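Local coordinates for Galactose/lactose metabolism regulatory protein GAL80 (Saccharomyces cerevisiae, PDB 3BTV) that represses the yeast galactose and lactose metabolic genes by binding the activator GAL4 and blocking its transcriptional activation when no inducing sugar is present, at residues B[158-163]-B[356-361]; B[320-325]-B[352-357]; B[162-167]-B[222-227]. The protein carries 1 engineered substitution. One frame throughout, in Å; residues are numbered along the deposited sequence.

Interaction 1. Residues B[158-163]-B[356-361]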
loop_
_atom_site.group_PDB
_atom_site.type_symbol
_atom_site.label_atom_id
_atom_site.label_comp_id
_atom_site.label_asym_id
_atom_site.label_seq_id
_atom_site.Cartn_x
_atom_site.Cartn_y
_atom_site.Cartn_z
ATOM N N SER B 158 19.042 12.468 9.784
ATOM C CA SER B 158 18.794 11.480 10.829
ATOM C C SER B 158 19.855 10.381 10.783
ATOM O O SER B 158 20.285 9.967 9.707
ATOM C CB SER B 158 17.415 10.850 10.662
ATOM O OG SER B 158 17.341 9.603 11.346
ATOM N N PRO B 159 20.276 9.895 11.956
ATOM C CA PRO B 159 21.294 8.841 11.970
ATOM C C PRO B 159 20.710 7.556 11.388
ATOM O O PRO B 159 21.423 6.775 10.767
ATOM C CB PRO B 159 21.604 8.661 13.466
ATOM C CG PRO B 159 21.047 9.892 14.139
ATOM C CD PRO B 159 19.869 10.297 13.312
ATOM N N TYR B 160 19.420 7.339 11.599
ATOM C CA TYR B 160 18.745 6.171 11.023
ATOM C C TYR B 160 18.693 6.200 9.499
ATOM O O TYR B 160 18.963 5.195 8.832
ATOM C CB TYR B 160 17.340 6.054 11.586
ATOM C CG TYR B 160 17.337 5.907 13.094
ATOM C CD1 TYR B 160 17.002 6.977 13.925
ATOM C CD2 TYR B 160 17.678 4.701 13.686
ATOM C CE1 TYR B 160 17.005 6.835 15.321
ATOM C CE2 TYR B 160 17.687 4.548 15.074
ATOM C CZ TYR B 160 17.361 5.615 15.886
ATOM O OH TYR B 160 17.366 5.444 17.258
ATOM N N ILE B 161 18.336 7.355 8.954
ATOM C CA ILE B 161 18.285 7.525 7.511
ATOM C C ILE B 161 19.661 7.318 6.890
ATOM O O ILE B 161 19.800 6.589 5.914
ATOM C CB ILE B 161 17.771 8.939 7.134
ATOM C CG1 ILE B 161 16.409 9.194 7.771
ATOM C CG2 ILE B 161 17.682 9.103 5.632
ATOM C CD1 ILE B 161 15.431 8.089 7.556
ATOM N N LEU B 162 20.684 7.953 7.460
ATOM C CA LEU B 162 22.026 7.839 6.895
ATOM C C LEU B 162 22.546 6.399 6.959
ATOM O O LEU B 162 23.159 5.921 6.014
ATOM C CB LEU B 162 22.988 8.801 7.599
ATOM C CG LEU B 162 22.674 10.261 7.259
ATOM C CD1 LEU B 162 23.451 11.192 8.164
ATOM C CD2 LEU B 162 22.985 10.524 5.790
ATOM N N ARG B 163 22.291 5.706 8.069
ATOM C CA ARG B 163 22.677 4.292 8.179
ATOM C C ARG B 163 21.958 3.458 7.107
ATOM O O ARG B 163 22.577 2.649 6.418
ATOM C CB ARG B 163 22.371 3.734 9.576
ATOM C CG ARG B 163 23.416 4.082 10.643
ATOM C CD ARG B 163 24.481 2.987 10.799
ATOM N NE ARG B 163 25.345 3.207 11.965
ATOM C CZ ARG B 163 26.170 2.296 12.482
ATOM N NH1 ARG B 163 26.253 1.084 11.948
ATOM N NH2 ARG B 163 26.913 2.595 13.542
ATOM N N TYR B 356 19.207 -1.405 15.023
ATOM C CA TYR B 356 19.987 -0.212 15.296
ATOM C C TYR B 356 19.067 0.791 15.966
ATOM O O TYR B 356 18.072 1.227 15.381
ATOM C CB TYR B 356 20.597 0.327 13.996
ATOM C CG TYR B 356 21.359 1.636 14.141
ATOM C CD1 TYR B 356 22.598 1.682 14.759
ATOM C CD2 TYR B 356 20.848 2.823 13.625
ATOM C CE1 TYR B 356 23.301 2.874 14.871
ATOM C CE2 TYR B 356 21.545 4.025 13.737
ATOM C CZ TYR B 356 22.770 4.040 14.359
ATOM O OH TYR B 356 23.467 5.220 14.471
ATOM N N HIS B 357 19.362 1.122 17.217
ATOM C CA HIS B 357 18.470 1.987 17.977
ATOM C C HIS B 357 19.230 2.802 19.000
ATOM O O HIS B 357 19.808 2.242 19.927
ATOM C CB HIS B 357 17.372 1.172 18.680
ATOM C CG HIS B 357 16.484 1.995 19.564
ATOM N ND1 HIS B 357 15.648 2.976 19.073
ATOM C CD2 HIS B 357 16.301 1.989 20.905
ATOM C CE1 HIS B 357 14.990 3.536 20.072
ATOM N NE2 HIS B 357 15.365 2.952 21.196
ATOM N N LEU B 358 19.224 4.122 18.818
ATOM C CA LEU B 358 19.861 5.039 19.754
ATOM C C LEU B 358 18.836 5.488 20.783
ATOM O O LEU B 358 18.002 6.357 20.524
ATOM C CB LEU B 358 20.424 6.252 19.020
ATOM C CG LEU B 358 21.248 6.005 17.759
ATOM C CD1 LEU B 358 21.445 7.309 17.001
ATOM C CD2 LEU B 358 22.593 5.377 18.104
ATOM N N ARG B 359 18.897 4.879 21.955
ATOM C CA ARG B 359 17.980 5.207 23.034
ATOM C C ARG B 359 18.281 6.606 23.548
ATOM O O ARG B 359 19.445 7.006 23.652
ATOM C CB ARG B 359 18.123 4.181 24.155
ATOM C CG ARG B 359 18.794 2.907 23.674
ATOM C CD ARG B 359 18.339 1.681 24.433
ATOM N NE ARG B 359 18.772 0.466 23.749
ATOM C CZ ARG B 359 18.581 -0.765 24.208
ATOM N NH1 ARG B 359 17.960 -0.962 25.364
ATOM N NH2 ARG B 359 19.014 -1.802 23.510
ATOM N N ASN B 360 17.227 7.353 23.849
ATOM C CA ASN B 360 17.370 8.727 24.324
ATOM C C ASN B 360 17.853 9.695 23.247
ATOM O O ASN B 360 18.412 10.749 23.558
ATOM C CB ASN B 360 18.306 8.793 25.538
ATOM C CG ASN B 360 17.704 8.159 26.778
ATOM O OD1 ASN B 360 16.486 8.170 26.969
ATOM N ND2 ASN B 360 18.560 7.605 27.631
ATOM N N TYR B 361 17.649 9.344 21.981
ATOM C CA TYR B 361 17.948 10.289 20.913
ATOM C C TYR B 361 16.740 11.175 20.681
ATOM O O TYR B 361 15.629 10.690 20.473
ATOM C CB TYR B 361 18.355 9.587 19.613
ATOM C CG TYR B 361 18.681 10.537 18.476
ATOM C CD1 TYR B 361 19.812 11.347 18.506
ATOM C CD2 TYR B 361 17.858 10.617 17.367
ATOM C CE1 TYR B 361 20.100 12.210 17.449
ATOM C CE2 TYR B 361 18.143 11.467 16.316
ATOM C CZ TYR B 361 19.254 12.249 16.353
ATOM O OH TYR B 361 19.499 13.086 15.292
HETATM O O HOH W 1 15.622 7.195 18.451
#
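From its CB in the first turn of helix 159-169, Tyr160 reaches across to Tyr356 at the end of strand 352-356 and the loop that follows. CG lies anti to the carbonyl carbon (chi1 -59°), which carries the ring toward the loop. CD2 meets CD2 of Tyr356 at 3.7 Å, the two rings lying oblique with planes 69° apart. Next, CE2 has the carbonyl oxygen of Tyr356 at its edge, in the ring plane. At the tip, Tyr160 OH accepts from Leu358 N at 2.8 Å and is bonded to a water, which in turn donates to Leu358 O. A tyrosine suits this place because its flat body packs while its hydroxyl serves a loop amide.

The helix begins here with Ser158 as N-cap, its OG receiving weak bonds from Tyr160 N and Ile161 N; the loop makes a type II beta turn from Leu358 to Tyr361. The first turn has no i-4 acceptor in the helix for an N-H, so Pro159 costs nothing. Its CG sits off-centre over the Tyr361 ring, 4.2 Å from the centroid, and its CB 3.8 Å from Leu358 CD1. Asn367 of helix 363-380 hydrogen-bonds Tyr361 OH. Arg163, bent at chi2, lays CG over a face of the Tyr356 ring, 4.0 Å from the centroid. Tyr356 CE1 lies over one guanidinium face, offset toward its rim, the planes 37° apart; this arginine is poorly ordered, and its outer contact is less certain.

Interaction 2. Residues B[320-325]-B[352-357]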
loop_
_atom_site.group_PDB
_atom_site.type_symbol
_atom_site.label_atom_id
_atom_site.label_comp_id
_atom_site.label_asym_id
_atom_site.label_seq_id
_atom_site.Cartn_x
_atom_site.Cartn_y
_atom_site.Cartn_z
ATOM N N LEU B 320 15.804 1.266 13.267
ATOM C CA LEU B 320 16.198 0.618 12.005
ATOM C C LEU B 320 16.511 -0.868 12.219
ATOM O O LEU B 320 17.319 -1.245 13.086
ATOM C CB LEU B 320 17.408 1.317 11.374
ATOM C CG LEU B 320 18.097 0.632 10.176
ATOM C CD1 LEU B 320 17.190 0.573 8.958
ATOM C CD2 LEU B 320 19.368 1.367 9.826
ATOM N N VAL B 321 15.866 -1.706 11.425
ATOM C CA VAL B 321 16.029 -3.150 11.527
ATOM C C VAL B 321 16.418 -3.766 10.183
ATOM O O VAL B 321 15.830 -3.444 9.151
ATOM C CB VAL B 321 14.726 -3.819 12.001
ATOM C CG1 VAL B 321 14.981 -5.280 12.315
ATOM C CG2 VAL B 321 14.170 -3.110 13.248
ATOM N N LEU B 322 17.386 -4.673 10.214
ATOM C CA LEU B 322 17.808 -5.423 9.039
ATOM C C LEU B 322 17.627 -6.897 9.291
ATOM O O LEU B 322 18.016 -7.406 10.353
ATOM C CB LEU B 322 19.286 -5.180 8.751
ATOM C CG LEU B 322 19.658 -3.919 7.996
ATOM C CD1 LEU B 322 21.147 -3.726 8.138
ATOM C CD2 LEU B 322 19.256 -4.065 6.531
ATOM N N TYR B 323 17.098 -7.587 8.285
ATOM C CA TYR B 323 16.738 -8.999 8.404
ATOM C C TYR B 323 17.315 -9.781 7.254
ATOM O O TYR B 323 17.142 -9.404 6.085
ATOM C CB TYR B 323 15.234 -9.209 8.300
ATOM C CG TYR B 323 14.341 -8.344 9.139
ATOM C CD1 TYR B 323 13.793 -8.834 10.316
ATOM C CD2 TYR B 323 13.973 -7.073 8.717
ATOM C CE1 TYR B 323 12.935 -8.072 11.075
ATOM C CE2 TYR B 323 13.100 -6.306 9.461
ATOM C CZ TYR B 323 12.589 -6.811 10.645
ATOM O OH TYR B 323 11.741 -6.054 11.420
ATOM N N TYR B 324 17.946 -10.898 7.590
ATOM C CA TYR B 324 18.497 -11.828 6.618
ATOM C C TYR B 324 17.969 -13.230 6.901
ATOM O O TYR B 324 17.702 -13.576 8.056
ATOM C CB TYR B 324 20.026 -11.850 6.709
ATOM C CG TYR B 324 20.623 -13.067 6.036
ATOM C CD1 TYR B 324 20.848 -13.091 4.665
ATOM C CD2 TYR B 324 20.934 -14.206 6.766
ATOM C CE1 TYR B 324 21.382 -14.210 4.045
ATOM C CE2 TYR B 324 21.465 -15.327 6.156
ATOM C CZ TYR B 324 21.689 -15.325 4.799
ATOM O OH TYR B 324 22.219 -16.446 4.199
ATOM N N SER B 325 17.838 -14.048 5.860
ATOM C CA SER B 325 17.423 -15.438 6.050
ATOM C C SER B 325 18.167 -16.442 5.168
ATOM O O SER B 325 18.624 -16.109 4.076
ATOM C CB SER B 325 15.916 -15.576 5.847
ATOM O OG SER B 325 15.545 -15.215 4.529
ATOM N N ILE B 352 18.877 -13.918 10.823
ATOM C CA ILE B 352 19.633 -12.893 11.525
ATOM C C ILE B 352 18.904 -11.571 11.490
ATOM O O ILE B 352 18.580 -11.042 10.422
ATOM C CB ILE B 352 21.012 -12.677 10.905
ATOM C CG1 ILE B 352 21.828 -13.965 10.993
ATOM C CG2 ILE B 352 21.707 -11.504 11.580
ATOM C CD1 ILE B 352 23.315 -13.731 11.166
ATOM N N MET B 353 18.645 -11.043 12.672
ATOM C CA MET B 353 18.023 -9.740 12.794
ATOM C C MET B 353 19.029 -8.823 13.442
ATOM O O MET B 353 19.607 -9.156 14.474
ATOM C CB MET B 353 16.766 -9.807 13.669
ATOM C CG MET B 353 16.098 -8.437 13.874
ATOM S SD MET B 353 14.667 -8.457 14.989
ATOM C CE MET B 353 13.668 -9.721 14.212
ATOM N N GLU B 354 19.255 -7.673 12.835
ATOM C CA GLU B 354 20.055 -6.632 13.486
ATOM C C GLU B 354 19.177 -5.433 13.741
ATOM O O GLU B 354 18.423 -5.016 12.863
ATOM C CB GLU B 354 21.241 -6.219 12.605
ATOM C CG GLU B 354 21.787 -7.365 11.768
ATOM C CD GLU B 354 22.942 -6.957 10.878
ATOM O OE1 GLU B 354 22.778 -7.012 9.644
ATOM O OE2 GLU B 354 24.007 -6.586 11.410
ATOM N N VAL B 355 19.282 -4.878 14.940
ATOM C CA VAL B 355 18.520 -3.695 15.303
ATOM C C VAL B 355 19.468 -2.562 15.615
ATOM O O VAL B 355 20.416 -2.730 16.383
ATOM C CB VAL B 355 17.681 -3.940 16.563
ATOM C CG1 VAL B 355 16.810 -2.719 16.866
ATOM C CG2 VAL B 355 16.827 -5.166 16.376
ATOM N N TYR B 356 19.207 -1.405 15.023
ATOM C CA TYR B 356 19.987 -0.212 15.296
ATOM C C TYR B 356 19.067 0.791 15.966
ATOM O O TYR B 356 18.072 1.227 15.381
ATOM C CB TYR B 356 20.597 0.327 13.996
ATOM C CG TYR B 356 21.359 1.636 14.141
ATOM C CD1 TYR B 356 22.598 1.682 14.759
ATOM C CD2 TYR B 356 20.848 2.823 13.625
ATOM C CE1 TYR B 356 23.301 2.874 14.871
ATOM C CE2 TYR B 356 21.545 4.025 13.737
ATOM C CZ TYR B 356 22.770 4.040 14.359
ATOM O OH TYR B 356 23.467 5.220 14.471
ATOM N N HIS B 357 19.362 1.122 17.217
ATOM C CA HIS B 357 18.470 1.987 17.977
ATOM C C HIS B 357 19.230 2.802 19.000
ATOM O O HIS B 357 19.808 2.242 19.927
ATOM C CB HIS B 357 17.372 1.172 18.680
ATOM C CG HIS B 357 16.484 1.995 19.564
ATOM N ND1 HIS B 357 15.648 2.976 19.073
ATOM C CD2 HIS B 357 16.301 1.989 20.905
ATOM C CE1 HIS B 357 14.990 3.536 20.072
ATOM N NE2 HIS B 357 15.365 2.952 21.196
#
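Leu320 and Tyr356 begin a regular antiparallel ladder in which strands 320-324 and 352-356 run at 167° with axes 4.7 Å apart. Leu320-Tyr356, Leu322-Glu354 and Tyr324-Ile352 are hydrogen-bonded pairs, each closed by two N-H to O bonds; the shortest joins Tyr356 N to Leu320 O at 2.7 Å. In the non-hydrogen-bonded pairs, Val321-Val355 and Tyr323-Met353, CA-H groups approach carbonyl oxygens, as with Val321 CA and Glu354 O at 3.3 Å. Strand 352-356 is the outermost, within this chain, of the large mixed sheet of what is probably the Gal80p C-terminal domain; strand 319-324 is paired on its other side with strand 305-310, through Val321 with Lys307 and Tyr323 with Asp305.

Val321, Tyr323, Met353 and Val355 share one face. Met353 runs extended, then bends at chi3 (-54°), and its CE packs 3.6 Å from Tyr323 CE1. Its SD makes an oblique Met-aromatic contact, 5.3 Å from the Tyr323 centroid and 53° off the normal, while CG meets Val321 CG1 at 3.7 Å. A flexible thioether can follow both branched valine and flat ring. On the other face Glu354 OE1 lies 4.0 Å from Leu322 CD1 while hydrogen-bonding Tyr172 OH, and Leu322 packs on Leu167 of helix 159-169. Six backbone bonds satisfy the paired edges whatever the side chains, which lets the outer strand carry exposed residues such as Ile352 and Val355.

Interaction 3. Residues B[162-167]-B[222-227]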
loop_
_atom_site.group_PDB
_atom_site.type_symbol
_atom_site.label_atom_id
_atom_site.label_comp_id
_atom_site.label_asym_id
_atom_site.label_seq_id
_atom_site.Cartn_x
_atom_site.Cartn_y
_atom_site.Cartn_z
ATOM N N LEU B 162 20.684 7.953 7.460
ATOM C CA LEU B 162 22.026 7.839 6.895
ATOM C C LEU B 162 22.546 6.399 6.959
ATOM O O LEU B 162 23.159 5.921 6.014
ATOM C CB LEU B 162 22.988 8.801 7.599
ATOM C CG LEU B 162 22.674 10.261 7.259
ATOM C CD1 LEU B 162 23.451 11.192 8.164
ATOM C CD2 LEU B 162 22.985 10.524 5.790
ATOM N N ARG B 163 22.291 5.706 8.069
ATOM C CA ARG B 163 22.677 4.292 8.179
ATOM C C ARG B 163 21.958 3.458 7.107
ATOM O O ARG B 163 22.577 2.649 6.418
ATOM C CB ARG B 163 22.371 3.734 9.576
ATOM C CG ARG B 163 23.416 4.082 10.643
ATOM C CD ARG B 163 24.481 2.987 10.799
ATOM N NE ARG B 163 25.345 3.207 11.965
ATOM C CZ ARG B 163 26.170 2.296 12.482
ATOM N NH1 ARG B 163 26.253 1.084 11.948
ATOM N NH2 ARG B 163 26.913 2.595 13.542
ATOM N N ALA B 164 20.657 3.665 6.946
ATOM C CA ALA B 164 19.921 2.932 5.905
ATOM C C ALA B 164 20.493 3.213 4.504
ATOM O O ALA B 164 20.710 2.284 3.691
ATOM C CB ALA B 164 18.450 3.259 5.964
ATOM N N LYS B 165 20.739 4.493 4.226
ATOM C CA LYS B 165 21.292 4.907 2.936
ATOM C C LYS B 165 22.637 4.214 2.691
ATOM O O LYS B 165 22.916 3.751 1.584
ATOM C CB LYS B 165 21.499 6.420 2.897
ATOM C CG LYS B 165 21.971 6.972 1.524
ATOM C CD LYS B 165 21.964 8.509 1.547
ATOM C CE LYS B 165 22.641 9.134 0.330
ATOM N NZ LYS B 165 22.035 8.734 -0.956
ATOM N N GLU B 166 23.468 4.164 3.734
ATOM C CA GLU B 166 24.792 3.554 3.628
ATOM C C GLU B 166 24.656 2.079 3.293
ATOM O O GLU B 166 25.302 1.593 2.369
ATOM C CB GLU B 166 25.597 3.732 4.923
ATOM C CG GLU B 166 26.054 5.168 5.154
ATOM C CD GLU B 166 26.690 5.387 6.523
ATOM O OE1 GLU B 166 26.763 4.424 7.317
ATOM O OE2 GLU B 166 27.108 6.533 6.804
ATOM N N LEU B 167 23.794 1.377 4.032
ATOM C CA LEU B 167 23.590 -0.049 3.801
ATOM C C LEU B 167 23.105 -0.316 2.375
ATOM O O LEU B 167 23.609 -1.197 1.668
ATOM C CB LEU B 167 22.629 -0.619 4.843
ATOM C CG LEU B 167 23.282 -0.658 6.237
ATOM C CD1 LEU B 167 22.280 -0.855 7.362
ATOM C CD2 LEU B 167 24.403 -1.725 6.305
ATOM N N GLN B 222 13.432 8.802 -1.257
ATOM C CA GLN B 222 14.204 9.029 -2.471
ATOM C C GLN B 222 15.664 9.228 -2.149
ATOM O O GLN B 222 16.540 8.773 -2.881
ATOM C CB GLN B 222 13.676 10.252 -3.210
ATOM C CG GLN B 222 12.305 10.027 -3.801
ATOM C CD GLN B 222 11.691 11.322 -4.291
ATOM O OE1 GLN B 222 11.712 11.620 -5.477
ATOM N NE2 GLN B 222 11.165 12.110 -3.374
ATOM N N TYR B 223 15.919 9.898 -1.036
ATOM C CA TYR B 223 17.288 10.119 -0.591
ATOM C C TYR B 223 18.000 8.805 -0.219
ATOM O O TYR B 223 19.156 8.593 -0.590
ATOM C CB TYR B 223 17.308 11.113 0.575
ATOM C CG TYR B 223 18.706 11.522 1.004
ATOM C CD1 TYR B 223 19.543 12.227 0.140
ATOM C CD2 TYR B 223 19.188 11.201 2.264
ATOM C CE1 TYR B 223 20.811 12.603 0.525
ATOM C CE2 TYR B 223 20.460 11.583 2.664
ATOM C CZ TYR B 223 21.267 12.269 1.785
ATOM O OH TYR B 223 22.532 12.635 2.168
ATOM N N MET B 224 17.310 7.921 0.497
ATOM C CA MET B 224 17.891 6.640 0.935
ATOM C C MET B 224 18.127 5.667 -0.214
ATOM O O MET B 224 19.076 4.895 -0.191
ATOM C CB MET B 224 16.959 5.946 1.936
ATOM C CG MET B 224 16.984 6.514 3.324
ATOM S SD MET B 224 15.956 5.512 4.421
ATOM C CE MET B 224 14.304 5.759 3.737
ATOM N N THR B 225 17.236 5.677 -1.202
ATOM C CA THR B 225 17.351 4.754 -2.305
ATOM C C THR B 225 18.133 5.392 -3.439
ATOM O O THR B 225 18.411 4.757 -4.446
ATOM C CB THR B 225 15.964 4.312 -2.836
ATOM O OG1 THR B 225 15.262 5.450 -3.367
ATOM C CG2 THR B 225 15.137 3.667 -1.720
ATOM N N SER B 226 18.488 6.658 -3.276
ATOM C CA SER B 226 19.152 7.403 -4.348
ATOM C C SER B 226 18.398 7.289 -5.675
ATOM O O SER B 226 18.998 7.010 -6.707
ATOM C CB SER B 226 20.590 6.911 -4.554
ATOM O OG SER B 226 21.367 7.073 -3.379
ATOM N N SER B 227 17.087 7.489 -5.654
ATOM C CA SER B 227 16.316 7.497 -6.899
ATOM C C SER B 227 15.150 8.453 -6.799
ATOM O O SER B 227 14.561 8.597 -5.727
ATOM C CB SER B 227 15.770 6.103 -7.223
ATOM O OG SER B 227 15.081 6.126 -8.468
#
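The Tyr223 ring receives Lys165 over one face and Leu162 at its edge. Lys165 CD lies 3.6 Å above the ring plane, offset toward the rim, and the ammonium completes a cation-pi contact, with NZ 4.4 Å from the centroid and 14° off the normal. The two side chains cross at about a right angle, with CD, CE and NZ over the face. Near the ring plane, Leu162 CD2 approaches Tyr223 CE2 at 4.2 Å.

Both helices lie against the large mixed sheet, consistent with the alpha/beta C-terminal domain of Gal80p, which follows a Rossmann-type domain as in GFO/IDH/MocA relatives. Lys165 NZ donates to Tyr223 O at 2.9 Å, nearly in line with the carbonyl bond. The chain runs extended and turns only at chi4 (58°), bringing the ammonium onto this oxygen. Helix 209-225 ends here in a Schellman motif: Ser227 N bonds to Gln222 O, Ser226 N weakly to Tyr223 O, and Ser226, the C-prime residue, has positive phi. A lysine suits the site, since its charge probably also interacts well with the negative end of the helix dipole. Ser226 OG is 3.0 Å from NZ. NZ also bonds Phe397 O and makes a cation-pi contact with Phe399, while Tyr223 OH bonds Asp398 O. Lys165 CA and Met224 CA are 4.3 Å apart; the small Ala164, its CB 3.7 Å from Met224 SD, is consistent with so close an approach. Leu306 and Leu308 of the sheet lie against Ala164 and Met224 respectively.

How the interactions relate
Interactions 1 and 3 share helix 159-169, which also packs on interaction 2, through Arg163 and Ala164 on Leu320 and Leu167 on Leu322. The helix start meets the loop after the outermost strand of the sheet within this chain, and its middle meets the end of helix 209-225. Interaction 3 is the buried one, with an ammonium held by backbone carbonyls and aromatic faces. Interactions 1 and 2 are partly buried and share Tyr356 and His357, as strand 352-356 runs on into the loop. Interaction 2 rests on repeated backbone bonds, whereas interaction 1 relies on aromatic rings packed by Pro159 and Arg163, with one tyrosine hydroxyl bond and a water. Ile161 packs on Met224, linking interactions 1 and 3.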